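Local coordinates for OmpT protein (Vibrio cholerae serotype O1, PDB 6EHD) that probably acts as a non-specific diffusion porin, a beta-barrel channel through the outer membrane that lets small hydrophilic solutes pass, at residues T89-V94 with L108-L113; Y99-G104 with K246-Y251; E150-A155 with Y196-G201; V273-K276 with R282-A285. The protein carries 1 engineered substitution. All coordinates share one frame; numbering follows the deposited sequence. Where two conformers were deposited one is given.

Contact 1 of 4, residues T89-V94 with L108-L113. With C8E ((hydroxyethyloxy)tri(ethyloxy)octane), chain B.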
# COMPACT_ATOMS: atom_id res chain seq x y z
N THR A 89 -5.91 -3.62 3.46
CA THR A 89 -5.99 -2.92 4.78
C THR A 89 -6.38 -1.44 4.67
O THR A 89 -6.14 -0.77 3.63
CB THR A 89 -4.70 -3.06 5.61
OG1 THR A 89 -3.61 -2.38 4.97
CG2 THR A 89 -4.32 -4.51 5.86
N THR A 90 -7.03 -0.92 5.72
CA THR A 90 -7.32 0.50 5.87
C THR A 90 -5.96 1.32 5.76
O THR A 90 -5.93 2.39 5.10
CB THR A 90 -7.97 0.80 7.25
OG1 THR A 90 -9.21 0.10 7.35
CG2 THR A 90 -8.21 2.30 7.43
N SER A 91 -4.91 0.77 6.37
CA SER A 91 -3.55 1.40 6.26
C SER A 91 -3.05 1.56 4.81
O SER A 91 -2.39 2.58 4.45
CB SER A 91 -2.53 0.64 7.16
OG SER A 91 -2.57 -0.77 6.92
N ASP A 92 -3.37 0.59 3.96
CA ASP A 92 -3.02 0.63 2.50
C ASP A 92 -3.87 1.63 1.78
O ASP A 92 -3.34 2.36 0.91
CB ASP A 92 -3.17 -0.73 1.88
CG ASP A 92 -2.53 -0.87 0.48
OD1 ASP A 92 -1.32 -0.73 0.36
OD2 ASP A 92 -3.27 -1.23 -0.46
N ASP A 93 -5.17 1.75 2.14
CA ASP A 93 -6.07 2.72 1.50
C ASP A 93 -5.59 4.14 1.80
O ASP A 93 -5.56 5.06 0.91
CB ASP A 93 -7.52 2.59 2.03
CG ASP A 93 -8.22 1.28 1.69
OD1 ASP A 93 -7.77 0.53 0.81
OD2 ASP A 93 -9.29 1.01 2.41
N VAL A 94 -5.25 4.42 3.09
CA VAL A 94 -4.86 5.79 3.50
C VAL A 94 -3.43 6.12 2.98
O VAL A 94 -3.20 7.20 2.47
CB VAL A 94 -4.90 5.93 5.03
CG1 VAL A 94 -4.18 7.17 5.58
CG2 VAL A 94 -6.32 5.77 5.59
N LEU A 108 6.82 3.73 4.66
CA LEU A 108 5.47 3.47 5.11
C LEU A 108 5.49 2.08 5.71
O LEU A 108 5.89 1.13 5.04
CB LEU A 108 4.44 3.67 3.97
CG LEU A 108 4.53 5.00 3.23
CD1 LEU A 108 3.51 5.06 2.09
CD2 LEU A 108 4.37 6.29 4.10
N ARG A 109 5.23 2.00 7.03
CA ARG A 109 5.66 0.80 7.78
C ARG A 109 4.49 -0.13 8.26
O ARG A 109 4.69 -0.96 9.13
CB ARG A 109 6.49 1.22 9.01
CG ARG A 109 7.66 2.14 8.71
CD ARG A 109 8.57 1.68 7.54
NE ARG A 109 9.08 0.30 7.75
CZ ARG A 109 9.15 -0.67 6.85
NH1 ARG A 109 8.83 -0.48 5.57
NH2 ARG A 109 9.60 -1.90 7.22
N TYR A 110 3.29 0.04 7.70
CA TYR A 110 2.10 -0.73 8.13
C TYR A 110 2.11 -2.23 7.63
O TYR A 110 1.38 -3.06 8.20
CB TYR A 110 0.79 -0.08 7.59
CG TYR A 110 0.70 0.06 6.08
CD1 TYR A 110 1.24 1.19 5.41
CD2 TYR A 110 0.15 -0.95 5.29
CE1 TYR A 110 1.23 1.26 4.01
CE2 TYR A 110 0.14 -0.89 3.90
CZ TYR A 110 0.68 0.23 3.25
OH TYR A 110 0.64 0.24 1.86
N GLY A 111 2.84 -2.51 6.52
CA GLY A 111 2.67 -3.71 5.72
C GLY A 111 3.68 -4.80 5.97
O GLY A 111 3.71 -5.82 5.26
N THR A 112 4.55 -4.58 6.92
CA THR A 112 5.72 -5.48 7.13
C THR A 112 5.35 -6.98 7.30
O THR A 112 6.04 -7.83 6.72
CB THR A 112 6.54 -5.00 8.34
OG1 THR A 112 6.72 -3.60 8.19
CG2 THR A 112 7.93 -5.72 8.46
N LEU A 113 4.27 -7.25 8.03
CA LEU A 113 3.67 -8.58 8.22
C LEU A 113 2.46 -8.98 7.36
O LEU A 113 2.31 -10.17 7.04
CB LEU A 113 3.35 -8.79 9.71
CG LEU A 113 4.41 -8.46 10.77
CD1 LEU A 113 3.93 -8.68 12.20
CD2 LEU A 113 5.72 -9.20 10.56
O9 C8E B . -11.36 4.31 1.66
C10 C8E B . -12.55 3.94 0.99
C11 C8E B . -13.35 5.09 0.39
O12 C8E B . -13.20 6.29 1.15
C13 C8E B . -14.01 7.36 0.67
C14 C8E B . -13.67 8.67 1.40
O15 C8E B . -12.26 9.00 1.47
C16 C8E B . -12.07 10.32 2.03
C17 C8E B . -10.68 10.51 2.61
O18 C8E B . -9.66 9.83 1.93
C19 C8E B . -8.30 9.97 2.36
C20 C8E B . -7.78 8.71 3.04
O21 C8E B . -7.95 7.64 2.15

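Contact 2 of 4, residues Y99-G104 with K246-Y251. With C8E ((hydroxyethyloxy)tri(ethyloxy)octane), chain G; C8E ((hydroxyethyloxy)tri(ethyloxy)octane), chain E.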
# COMPACT_ATOMS: atom_id res chain seq x y z
N TYR A 99 4.65 8.94 -4.20
CA TYR A 99 3.98 9.24 -5.45
C TYR A 99 4.61 8.47 -6.61
O TYR A 99 4.32 8.76 -7.77
CB TYR A 99 3.99 10.74 -5.71
CG TYR A 99 3.36 11.54 -4.57
CD1 TYR A 99 2.15 11.17 -3.97
CD2 TYR A 99 4.00 12.66 -4.10
CE1 TYR A 99 1.65 11.85 -2.86
CE2 TYR A 99 3.49 13.38 -3.00
CZ TYR A 99 2.31 13.00 -2.41
OH TYR A 99 1.81 13.78 -1.32
N SER A 100 5.41 7.44 -6.31
CA SER A 100 6.08 6.65 -7.36
C SER A 100 5.18 5.58 -8.04
O SER A 100 4.09 5.21 -7.54
CB SER A 100 7.31 5.95 -6.72
OG SER A 100 6.94 4.90 -5.83
N TYR A 101 5.68 5.05 -9.19
CA TYR A 101 5.07 3.92 -9.93
C TYR A 101 5.81 2.58 -9.68
O TYR A 101 5.24 1.56 -9.94
CB TYR A 101 5.06 4.23 -11.43
CG TYR A 101 3.91 5.01 -11.89
CD1 TYR A 101 2.75 4.36 -12.28
CD2 TYR A 101 3.96 6.40 -11.99
CE1 TYR A 101 1.62 5.13 -12.65
CE2 TYR A 101 2.86 7.14 -12.43
CZ TYR A 101 1.68 6.48 -12.78
OH TYR A 101 0.55 7.21 -13.19
N PHE A 102 7.05 2.57 -9.14
CA PHE A 102 7.88 1.38 -8.96
C PHE A 102 8.64 1.19 -7.65
O PHE A 102 8.58 0.12 -7.04
CB PHE A 102 8.94 1.22 -10.10
CG PHE A 102 8.39 0.91 -11.46
CD1 PHE A 102 7.96 -0.33 -11.77
CD2 PHE A 102 8.31 1.96 -12.44
CE1 PHE A 102 7.48 -0.62 -13.07
CE2 PHE A 102 7.87 1.65 -13.76
CZ PHE A 102 7.47 0.37 -14.03
N PHE A 103 9.35 2.21 -7.17
CA PHE A 103 10.42 1.98 -6.16
C PHE A 103 10.19 2.56 -4.75
O PHE A 103 10.85 2.16 -3.82
CB PHE A 103 11.76 2.52 -6.70
CG PHE A 103 12.20 1.88 -8.04
CD1 PHE A 103 12.34 0.47 -8.10
CD2 PHE A 103 12.38 2.65 -9.18
CE1 PHE A 103 12.69 -0.16 -9.33
CE2 PHE A 103 12.71 2.02 -10.40
CZ PHE A 103 12.89 0.62 -10.44
N GLY A 104 9.30 3.55 -4.63
CA GLY A 104 8.99 4.16 -3.29
C GLY A 104 8.04 3.39 -2.44
O GLY A 104 7.55 2.32 -2.85
N LYS A 246 3.24 14.89 -16.15
CA LYS A 246 3.55 15.15 -14.74
C LYS A 246 4.87 14.59 -14.35
O LYS A 246 5.20 13.42 -14.64
CB LYS A 246 2.41 14.58 -13.89
CG LYS A 246 2.59 14.77 -12.39
CD LYS A 246 1.29 14.50 -11.63
CE LYS A 246 1.04 13.10 -11.25
NZ LYS A 246 -0.33 13.14 -10.59
N LEU A 247 5.71 15.43 -13.72
CA LEU A 247 6.95 14.96 -13.17
C LEU A 247 6.74 14.61 -11.66
O LEU A 247 5.96 15.26 -10.96
CB LEU A 247 8.09 16.04 -13.27
CG LEU A 247 8.42 16.58 -14.69
CD1 LEU A 247 9.70 17.44 -14.65
CD2 LEU A 247 8.60 15.42 -15.62
N TYR A 248 7.55 13.71 -11.16
CA TYR A 248 7.43 13.39 -9.71
C TYR A 248 8.79 12.94 -9.14
O TYR A 248 9.72 12.49 -9.83
CB TYR A 248 6.37 12.29 -9.49
CG TYR A 248 6.66 10.99 -10.17
CD1 TYR A 248 7.42 10.01 -9.57
CD2 TYR A 248 6.11 10.72 -11.44
CE1 TYR A 248 7.66 8.78 -10.19
CE2 TYR A 248 6.36 9.49 -12.09
CZ TYR A 248 7.13 8.54 -11.49
OH TYR A 248 7.40 7.30 -12.07
N ALA A 249 8.95 13.12 -7.81
CA ALA A 249 10.23 12.75 -7.11
C ALA A 249 10.01 12.55 -5.62
O ALA A 249 9.01 13.08 -5.04
CB ALA A 249 11.30 13.86 -7.34
N GLY A 250 10.85 11.74 -4.99
CA GLY A 250 10.79 11.62 -3.50
C GLY A 250 12.08 11.16 -2.90
O GLY A 250 12.97 10.59 -3.60
N TYR A 251 12.19 11.46 -1.61
CA TYR A 251 13.33 11.06 -0.73
C TYR A 251 12.76 10.38 0.52
O TYR A 251 11.86 10.95 1.21
CB TYR A 251 14.09 12.35 -0.31
CG TYR A 251 15.16 12.13 0.80
CD1 TYR A 251 16.41 11.58 0.50
CD2 TYR A 251 14.84 12.34 2.14
CE1 TYR A 251 17.35 11.31 1.49
CE2 TYR A 251 15.79 12.09 3.14
CZ TYR A 251 17.04 11.57 2.81
OH TYR A 251 17.98 11.33 3.85
C11 C8E G . 0.40 9.58 -7.79
O12 C8E G . 0.48 8.39 -8.63
C13 C8E G . 1.09 7.29 -7.91
C14 C8E G . 1.00 5.99 -8.69
O15 C8E G . -0.42 5.68 -8.70
C16 C8E G . -0.95 4.95 -9.77
C17 C8E G . -0.65 3.58 -9.36
O18 C8E G . -1.78 2.72 -9.39
C19 C8E G . -1.71 1.29 -9.20
C20 C8E G . -1.98 0.19 -8.11
O21 C8E G . -1.44 -1.23 -8.27
C1 C8E E . 10.08 18.30 6.49
C2 C8E E . 10.97 18.39 5.26
C3 C8E E . 12.29 17.70 5.54
C4 C8E E . 13.41 18.05 4.55
C5 C8E E . 14.18 16.79 4.17
C6 C8E E . 15.23 16.25 5.10
C7 C8E E . 14.87 14.92 5.81
C8 C8E E . 16.13 14.26 6.40
O9 C8E E . 16.08 13.42 7.58
C10 C8E E . 16.80 13.72 8.77
C11 C8E E . 17.41 12.48 9.32
O12 C8E E . 18.63 12.45 8.59
C13 C8E E . 19.74 11.61 8.96
C14 C8E E . 20.62 11.27 7.74
O15 C8E E . 20.75 12.37 6.80
C16 C8E E . 21.75 12.16 5.75
C17 C8E E . 21.99 13.34 4.79
O18 C8E E . 20.73 13.86 4.37
C19 C8E E . 20.49 14.64 3.17
C20 C8E E . 19.32 15.61 3.43
O21 C8E E . 18.17 15.37 2.63

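Contact 3 of 4, residues E150-A155 with Y196-G201. With C8E ((hydroxyethyloxy)tri(ethyloxy)octane), chain J; C8E ((hydroxyethyloxy)tri(ethyloxy)octane), chain K.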
# COMPACT_ATOMS: atom_id res chain seq x y z
N GLU A 150 -7.08 -1.33 13.22
CA GLU A 150 -6.56 -0.05 12.67
C GLU A 150 -7.56 1.08 12.79
O GLU A 150 -8.76 0.84 12.69
CB GLU A 150 -6.20 -0.25 11.15
CG GLU A 150 -5.14 -1.32 10.92
CD GLU A 150 -4.62 -1.39 9.45
OE1 GLU A 150 -5.50 -1.29 8.54
OE2 GLU A 150 -3.39 -1.58 9.27
N LEU A 151 -7.07 2.32 12.94
CA LEU A 151 -7.90 3.53 13.01
C LEU A 151 -7.11 4.71 12.50
O LEU A 151 -5.96 4.91 12.97
CB LEU A 151 -8.34 3.82 14.48
CG LEU A 151 -9.04 5.16 14.76
CD1 LEU A 151 -10.35 5.19 14.08
CD2 LEU A 151 -9.28 5.41 16.27
N TYR A 152 -7.70 5.45 11.56
CA TYR A 152 -7.13 6.68 10.97
C TYR A 152 -8.20 7.79 10.96
O TYR A 152 -9.42 7.51 10.74
CB TYR A 152 -6.59 6.40 9.53
CG TYR A 152 -5.38 5.49 9.48
CD1 TYR A 152 -5.47 4.11 9.54
CD2 TYR A 152 -4.09 6.02 9.30
CE1 TYR A 152 -4.35 3.29 9.51
CE2 TYR A 152 -2.97 5.21 9.20
CZ TYR A 152 -3.08 3.86 9.33
OH TYR A 152 -1.92 3.05 9.29
N VAL A 153 -7.78 9.06 11.07
CA VAL A 153 -8.68 10.24 10.92
C VAL A 153 -8.03 11.28 10.03
O VAL A 153 -6.79 11.42 10.07
CB VAL A 153 -9.02 10.88 12.33
CG1 VAL A 153 -7.77 11.37 13.03
CG2 VAL A 153 -9.92 12.07 12.18
N GLY A 154 -8.80 12.10 9.32
CA GLY A 154 -8.21 13.15 8.49
C GLY A 154 -9.22 14.26 8.19
O GLY A 154 -10.43 14.14 8.43
N ALA A 155 -8.68 15.31 7.62
CA ALA A 155 -9.46 16.48 7.17
C ALA A 155 -8.71 17.32 6.19
O ALA A 155 -7.46 17.21 6.13
CB ALA A 155 -9.91 17.31 8.40
N TYR A 196 2.18 0.37 14.86
CA TYR A 196 2.61 1.52 14.04
C TYR A 196 1.68 2.75 14.17
O TYR A 196 0.51 2.67 14.53
CB TYR A 196 2.82 1.03 12.53
CG TYR A 196 1.63 0.15 12.02
CD1 TYR A 196 1.66 -1.24 12.24
CD2 TYR A 196 0.48 0.72 11.47
CE1 TYR A 196 0.59 -2.07 11.88
CE2 TYR A 196 -0.59 -0.12 11.07
CZ TYR A 196 -0.54 -1.51 11.31
OH TYR A 196 -1.59 -2.37 10.96
N PHE A 197 2.25 3.92 13.90
CA PHE A 197 1.60 5.21 13.96
C PHE A 197 2.23 6.18 12.99
O PHE A 197 3.49 6.19 12.79
CB PHE A 197 1.69 5.75 15.46
CG PHE A 197 1.09 7.10 15.63
CD1 PHE A 197 -0.27 7.25 15.58
CD2 PHE A 197 1.86 8.22 15.87
CE1 PHE A 197 -0.87 8.51 15.70
CE2 PHE A 197 1.28 9.46 15.95
CZ PHE A 197 -0.09 9.60 15.90
N GLU A 198 1.39 7.09 12.38
CA GLU A 198 1.88 8.01 11.39
C GLU A 198 1.11 9.32 11.41
O GLU A 198 -0.06 9.37 11.84
CB GLU A 198 1.72 7.38 9.96
CG GLU A 198 0.31 7.20 9.46
CD GLU A 198 -0.39 8.41 8.79
OE1 GLU A 198 0.29 9.28 8.24
OE2 GLU A 198 -1.66 8.50 8.82
N VAL A 199 1.78 10.35 10.94
CA VAL A 199 1.16 11.65 10.58
C VAL A 199 1.58 12.05 9.16
O VAL A 199 2.80 11.96 8.82
CB VAL A 199 1.61 12.75 11.58
CG1 VAL A 199 1.11 14.12 11.18
CG2 VAL A 199 1.15 12.39 13.00
N THR A 200 0.64 12.62 8.37
CA THR A 200 0.92 13.06 7.00
C THR A 200 0.29 14.43 6.75
O THR A 200 -0.82 14.69 7.23
CB THR A 200 0.29 12.08 5.92
OG1 THR A 200 0.96 10.82 6.03
CG2 THR A 200 0.42 12.61 4.52
N GLY A 201 1.03 15.26 6.02
CA GLY A 201 0.52 16.54 5.43
C GLY A 201 0.72 16.59 3.93
O GLY A 201 1.82 16.27 3.49
C1 C8E J . -0.39 14.22 18.91
C2 C8E J . -0.86 13.72 17.57
C3 C8E J . -1.24 14.90 16.70
C4 C8E J . -0.96 14.62 15.24
C5 C8E J . -1.90 15.39 14.33
C6 C8E J . -1.22 16.22 13.28
C7 C8E J . -0.11 17.16 13.73
C8 C8E J . -0.06 18.38 12.77
O9 C8E J . 0.15 17.89 11.46
C10 C8E J . 0.54 18.79 10.43
C11 C8E J . 0.98 17.86 9.31
O12 C8E J . 2.41 17.73 9.35
C13 C8E J . 2.91 16.69 8.52
C14 C8E J . 4.20 16.18 9.10
O15 C8E J . 5.34 17.05 8.95
C16 C8E J . 5.26 18.44 9.00
C17 C8E J . 6.63 18.96 9.40
O18 C8E J . 7.19 19.80 8.41
C19 C8E J . 6.66 21.12 8.39
C20 C8E J . 7.39 21.63 7.17
O21 C8E J . 7.02 20.99 5.94
C1 C8E K . -0.37 11.48 19.87
C2 C8E K . -0.53 10.13 20.57
C3 C8E K . 0.61 9.21 20.22
C4 C8E K . 0.13 7.79 20.18
C5 C8E K . 1.29 6.89 20.07
C6 C8E K . 0.88 5.45 19.95
C7 C8E K . 2.13 4.71 19.58
C8 C8E K . 1.99 3.22 19.39
O9 C8E K . 3.28 2.81 18.92
C10 C8E K . 3.43 2.73 17.51
C11 C8E K . 4.83 3.16 17.09
O12 C8E K . 5.79 2.43 17.84

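Contact 4 of 4, residues V273-K276 with R282-A285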
# COMPACT_ATOMS: atom_id res chain seq x y z
N VAL A 273 8.57 10.35 -14.69
CA VAL A 273 7.70 11.09 -15.50
C VAL A 273 6.50 10.23 -15.92
O VAL A 273 6.69 9.04 -16.19
CB VAL A 273 8.40 11.62 -16.80
CG1 VAL A 273 9.01 10.56 -17.62
CG2 VAL A 273 7.46 12.45 -17.66
N GLU A 274 5.30 10.85 -15.86
CA GLU A 274 4.01 10.22 -16.27
C GLU A 274 3.47 10.94 -17.47
O GLU A 274 3.30 12.19 -17.46
CB GLU A 274 2.99 10.30 -15.10
CG GLU A 274 1.51 9.83 -15.41
CD GLU A 274 0.58 10.40 -14.31
OE1 GLU A 274 0.50 9.79 -13.21
OE2 GLU A 274 0.10 11.55 -14.45
N TYR A 275 2.94 10.18 -18.47
CA TYR A 275 2.35 10.83 -19.65
C TYR A 275 1.04 10.12 -19.94
O TYR A 275 1.03 8.90 -20.12
CB TYR A 275 3.27 10.73 -20.91
CG TYR A 275 2.67 11.30 -22.15
CD1 TYR A 275 2.80 12.68 -22.44
CD2 TYR A 275 2.00 10.50 -23.09
CE1 TYR A 275 2.26 13.26 -23.57
CE2 TYR A 275 1.43 11.11 -24.22
CZ TYR A 275 1.60 12.44 -24.50
OH TYR A 275 1.01 13.08 -25.60
N LYS A 276 -0.02 10.91 -20.04
CA LYS A 276 -1.42 10.35 -20.30
C LYS A 276 -1.81 10.50 -21.77
O LYS A 276 -1.86 11.61 -22.30
CB LYS A 276 -2.44 11.08 -19.40
CG LYS A 276 -2.27 10.66 -17.93
CD LYS A 276 -3.32 11.40 -17.04
CE LYS A 276 -3.20 11.05 -15.58
NZ LYS A 276 -4.37 11.55 -14.80
N ARG A 282 -2.01 5.34 -20.29
CA ARG A 282 -0.84 6.12 -19.87
C ARG A 282 0.42 5.31 -19.86
O ARG A 282 0.39 4.10 -19.85
CB ARG A 282 -1.08 6.66 -18.45
CG ARG A 282 -1.06 5.63 -17.37
CD ARG A 282 -1.31 6.24 -15.94
NE ARG A 282 -2.65 6.78 -15.79
CZ ARG A 282 -3.15 7.16 -14.58
NH1 ARG A 282 -2.39 7.10 -13.46
NH2 ARG A 282 -4.43 7.58 -14.49
N VAL A 283 1.55 6.03 -19.85
CA VAL A 283 2.89 5.43 -19.76
C VAL A 283 3.73 6.22 -18.72
O VAL A 283 3.39 7.34 -18.35
CB VAL A 283 3.67 5.44 -21.13
CG1 VAL A 283 2.87 4.55 -22.14
CG2 VAL A 283 3.84 6.82 -21.65
N TYR A 284 4.77 5.57 -18.28
CA TYR A 284 5.64 6.19 -17.27
C TYR A 284 7.07 5.59 -17.29
O TYR A 284 7.28 4.42 -17.68
CB TYR A 284 5.02 5.98 -15.84
CG TYR A 284 4.31 4.67 -15.61
CD1 TYR A 284 2.98 4.50 -15.96
CD2 TYR A 284 4.97 3.59 -15.12
CE1 TYR A 284 2.32 3.29 -15.84
CE2 TYR A 284 4.30 2.36 -14.92
CZ TYR A 284 2.97 2.19 -15.34
OH TYR A 284 2.34 0.95 -15.14
N ALA A 285 8.05 6.38 -16.79
CA ALA A 285 9.41 5.93 -16.68
C ALA A 285 10.02 6.51 -15.37
O ALA A 285 9.77 7.71 -15.08
CB ALA A 285 10.22 6.47 -17.88

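Contact 1 of 4, residues T89-V94 with L108-L113
Tyr110 makes the whole of the 108-113 side of this contact: it reaches Thr89, Ser91 and Asp92 with one ring, and its neighbours in sequence fasten the backbone behind it. Arg109, just before it, does not touch 89-94; its NE forms a salt bridge with Glu230, NH1 bonds to the carbonyl of Gly296, and its own carbonyl receives Asn194.

At Tyr110 the ring stands between its backbone N and carbonyl carbon (chi1 58°), which aims it at the first turn of helix 90-94. Ser91 O sits above the centre of one face, 3.8 Å from the plane of the Tyr110 ring. Asp92 N lies over the same face, displaced to the rim. Packing is tight at the root of the ring, where Ser91 CB comes within 3.4 Å of Tyr110 CB. Ser91 OG lies 3.2 Å from Tyr110 CD2, a van der Waals contact; its polar partners are Thr89 OG1, which donates to it over 2.7 Å, and Glu150. At the far end Tyr110 OH donates to Asp92 OD1 over 2.7 Å. The bond uses the anti lone pair of Asp92 OD1, with carboxylate and ring planes 55° apart. OD2, the other oxygen, bonds N4 of a MES molecule, probably from the crystallisation liquor. Beyond Tyr110, the carbonyl of Leu113 receives Gln146 NE2.

Thr89 holds the N-cap position of the short helix. A short helix at the start of a long loop that folds back inside the barrel is consistent with the inward-folded loop L3 of general porins, which in relatives narrows the channel.

Contact 2 of 4, residues Y99-G104 with K246-Y251
The Tyr248 ring carries Tyr99 O over one face, 3.8 Å above the plane and shifted toward the rim. Ser100 CA approaches the same ring obliquely, its nearest atom being Tyr248 CE1 at 3.9 Å. Tyr101 offers an edge instead: Tyr248 OH lies near the plane of its ring, 3.6 Å from Tyr101 CD2. The two rings are neither stacked nor perpendicular, with centroids 5.9 Å apart and planes inclined by 51°. Over the centre of one face of Tyr101 lies C14 of a detergent molecule, 4.0 Å above the plane, and the Tyr284 ring stacks on the opposite face.

Tyr248 stands on strand 245-258 with CG between its backbone N and carbonyl carbon (chi1 61°), and this directs the phenol from the wall to the loop. Facing it, 99-104 is held in shape by Ser100 OG, which accepts the amide of Gly104 at 3.0 Å. The N-H...O angle there is 135°, a bent bond, and the same hydroxyl also bonds Asp98.

No hydrogen bond joins the two segments directly. Three of their polar groups meet at Glu286: OE1 bonds both Tyr248 OH and Tyr101 N, while OE2 bonds Phe103 N; Tyr101 OH goes to Glu274 instead. Packing therefore supplies the direct contact, and Glu286 bridges the two segments by hydrogen bonds. Two amides and a phenol around one carboxylate would probably favour its ionised form.

Contact 3 of 4, residues E150-A155 with Y196-G201
Glu150 OE2 is gripped by two hydroxyls, Tyr196 OH from strand 184-205, two strands along the wall, and Ser91 OG from helix 90-94. The bond from Tyr196 OH is 2.6 Å long and is accepted on the anti lone pair of Glu150 OE2. The carboxylate plane is turned 87° from that of the Tyr196 ring, and OE2 approaches at the ring's edge. Glu150 gets there with an extended chain (chi2 -171°), which brings its end nearer the other strand.

Next along the wall, Tyr152 crosses Tyr196 at about a right angle. Its hydroxyl lies near the plane of the Tyr196 ring, with Tyr152 OH 3.9 Å from Tyr196 CE2, and bonds to Tyr215 OH. The other edge contact is with Glu198: OE2 lies in the plane of the Tyr152 ring, 3.5 Å from Tyr152 CD2, so the carboxylate meets the ring's C-H rim rather than its pi face. Glu198 is itself secured at both oxygens. Thr200 OG1 donates to Glu198 OE1 at 2.8 Å, nearly along the C-O axis, and His163 ND1 bonds OE2.

The axes of segments 150-155 and 196-201 run nearly parallel, 12° apart, with a closest approach of 9.4 Å. That spacing fits strand 160-171, which pairs with both and lies between them. On the outer surface detergent takes over: one molecule lies over a face of Phe197, and another brings C6 to 3.8 Å from Val199 CG1.

The chemistry thus divides by side: the buried polar ends are bonded by each other or by Ser91, Thr200, His163 and Tyr215, whereas apolar residues meet detergent, as they probably meet lipid in the membrane.

Contact 4 of 4, residues V273-K276 with R282-A285
Arg282 has the most surface buried here: its CB packs on Tyr275 O, 3.5 Å away, and its far end meets Lys276 and Glu274. Lys276 runs alongside it, pointing the same way, and lays CE over one face of the guanidinium, 3.8 Å above the plane. Their charged ends come close too, with Lys276 NZ 4.0 Å from Arg282 NH2. Glu274 supplies the opposite charge, but loosely: OE1 is 4.0 Å from Arg282 NH1 and well out of the guanidinium plane, so this long salt bridge involves no N-H pointing at the oxygen. Both groups have a nearer partner in the hydroxyl of Tyr101, which bonds Glu274 OE1 and Arg282 NH1.

Val273 and Tyr275 carry the backbone pairing. These segments are the two arms of a beta hairpin, strands 263-276 and 281-291, joined by one of the short turns that in porin barrels lie at the periplasmic end. Val273 pairs with Ala285 through Val273 N to Ala285 O, 2.9 Å, and the return bond. Tyr275 pairs likewise with Val283; the bond from Val283 N to Tyr275 O is nearly straight, with an N-H...O angle of 170°. Val273 O has a further neighbour in Tyr284 CA, a C-H...O contact of 3.2 Å.

On the face opposite Arg282, Tyr275 touches Val283 through CB, 4.0 Å from Val283 CG2. With CG anti to the backbone N (chi1 177°), the Tyr275 ring is carried away from the 282-285 strand, and it meets Phe277 edge-to-face.

In the fold
Contacts 1 and 2 both involve the long loop between strands 87-88 and 117-118, and their centres lie about 18 Å apart. Contact 1 joins the loop's helix to its later part; contact 2 joins its middle to strand 245-258. Contact 3, about 11 Å from contact 1 between centres, is nested within the span closed by contact 2. Contact 4 comes last along the chain, about 11 Å from contact 2 but 29 Å from contact 3 between centres. Ser91 of contact 1 bonds Glu150 of contact 3, and Tyr101 of contact 2 bonds Glu274 of contact 4. These bonds hold the inward-folded loop to separate parts of the barrel wall, consistent with its narrowing the channel.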